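PDB 6RW0: protein angel homolog 2 from Homo sapiens, which acts as a 2',3'-cyclic phosphatase of the CCR4/nocturin family and probably binds the 3' untranslated regions of mRNA. Local coordinates for residues E351-H356 with L419-K424. Numbering follows the deposited sequence.
Sequences EVTTCH and LPLLAK
Thr353 and Leu419 meet where the two beta-sheets of the DNase I-like alpha/beta sandwich come together, and one backbone hydrogen bond joins them. Thr353 and Thr354 both pair with Ile361, a classic beta bulge beside the weakly bonded strand 354-356, while 419-420 lead into strand 421-428 of the other sheet. Leu419 N donates to Thr353 O over 2.8 Å; the N-H...O angle of 157° is fairly straight, but the donor stands 37° out of the carbonyl plane. The closest approach across the contact is this bond; the side chains meet at ordinary van der Waals distance. Thr353 CG2 reaches Leu421 CD1 at 4.0 Å, the two side chains crossing at about a right angle. With chi1 of 68°, Thr353 sets OG1 between its backbone N and carbonyl carbon, where it is hydrogen-bonded to Asp364 OD2 and Val363 N, and sends the methyl to Leu421. Thr353 thus ties the bulge to strand 359-369 through its hydroxyl, its side chain about 10 Å from the bound magnesium ion. Away from this junction the segments run apart, toward the partly exposed His356 and Lys424. Val352 O is buried by the contact with no hydrogen-bond partner in the model; the methyl Leu419 CD1 lies 3.8 Å from it.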
# COMPACT_ATOMS: atom_id res chain seq x y z
N GLU A 351 15.00 -2.94 7.13
CA GLU A 351 14.61 -1.96 6.14
C GLU A 351 13.52 -1.06 6.71
O GLU A 351 12.65 -1.51 7.47
CB GLU A 351 14.00 -2.67 4.94
CG GLU A 351 14.98 -3.49 4.12
CD GLU A 351 14.34 -4.33 3.02
OE1 GLU A 351 13.09 -4.50 2.99
OE2 GLU A 351 15.10 -4.86 2.19
N VAL A 352 13.54 0.21 6.32
CA VAL A 352 12.46 1.13 6.64
C VAL A 352 11.92 1.73 5.35
O VAL A 352 12.63 1.80 4.34
CB VAL A 352 12.85 2.24 7.65
CG1 VAL A 352 13.38 1.62 8.93
CG2 VAL A 352 13.84 3.21 7.03
N THR A 353 10.65 2.12 5.38
CA THR A 353 10.00 2.81 4.27
C THR A 353 9.49 4.20 4.65
O THR A 353 8.99 4.92 3.77
CB THR A 353 8.85 1.98 3.67
OG1 THR A 353 7.75 1.86 4.59
CG2 THR A 353 9.33 0.60 3.27
N THR A 354 9.59 4.59 5.92
CA THR A 354 9.16 5.90 6.40
C THR A 354 10.09 6.31 7.53
O THR A 354 10.60 5.45 8.25
CB THR A 354 7.68 5.85 6.82
OG1 THR A 354 7.20 7.17 7.10
CG2 THR A 354 7.48 5.00 8.07
N CYS A 355 10.33 7.62 7.67
CA CYS A 355 11.29 8.08 8.70
C CYS A 355 11.05 9.55 9.04
O CYS A 355 11.67 10.44 8.44
CB CYS A 355 12.73 7.88 8.28
SG CYS A 355 13.97 8.35 9.56
N HIS A 356 10.24 9.80 10.07
CA HIS A 356 10.05 11.16 10.55
C HIS A 356 10.37 11.25 12.04
O HIS A 356 10.99 10.33 12.59
CB HIS A 356 8.66 11.70 10.19
CG HIS A 356 7.51 10.90 10.73
ND1 HIS A 356 7.40 10.54 12.05
CD2 HIS A 356 6.40 10.44 10.11
CE1 HIS A 356 6.27 9.87 12.23
NE2 HIS A 356 5.65 9.80 11.07
N LEU A 419 9.73 6.39 1.47
CA LEU A 419 10.49 6.09 0.27
C LEU A 419 9.61 5.37 -0.74
O LEU A 419 8.73 4.60 -0.37
CB LEU A 419 11.64 5.15 0.62
CG LEU A 419 12.70 5.70 1.55
CD1 LEU A 419 13.70 4.60 1.93
CD2 LEU A 419 13.42 6.86 0.93
N PRO A 420 9.84 5.59 -2.04
CA PRO A 420 9.12 4.80 -3.05
C PRO A 420 9.66 3.38 -3.13
O PRO A 420 10.87 3.15 -3.07
CB PRO A 420 9.36 5.57 -4.35
CG PRO A 420 10.67 6.27 -4.13
CD PRO A 420 10.72 6.61 -2.66
N LEU A 421 8.75 2.42 -3.30
CA LEU A 421 9.08 1.02 -3.54
C LEU A 421 8.95 0.78 -5.03
O LEU A 421 8.08 1.36 -5.69
CB LEU A 421 8.10 0.13 -2.78
CG LEU A 421 8.36 -0.06 -1.28
CD1 LEU A 421 8.27 1.23 -0.49
CD2 LEU A 421 7.38 -1.10 -0.70
N LEU A 422 9.82 -0.07 -5.58
CA LEU A 422 9.80 -0.30 -7.02
C LEU A 422 10.22 -1.72 -7.31
O LEU A 422 11.22 -2.20 -6.77
CB LEU A 422 10.74 0.69 -7.72
CG LEU A 422 10.83 0.66 -9.24
CD1 LEU A 422 9.53 1.05 -9.94
CD2 LEU A 422 11.98 1.58 -9.70
N ALA A 423 9.45 -2.39 -8.18
CA ALA A 423 9.71 -3.77 -8.55
C ALA A 423 9.54 -3.92 -10.05
O ALA A 423 8.72 -3.25 -10.67
CB ALA A 423 8.72 -4.70 -7.87
N LYS A 424 10.29 -4.87 -10.62
CA LYS A 424 10.08 -5.30 -11.99
C LYS A 424 9.62 -6.76 -11.98
O LYS A 424 10.28 -7.61 -11.37
CB LYS A 424 11.32 -5.16 -12.86
CG LYS A 424 11.00 -5.49 -14.32
CD LYS A 424 12.02 -4.91 -15.30
CE LYS A 424 12.33 -5.91 -16.40
NZ LYS A 424 12.96 -5.28 -17.58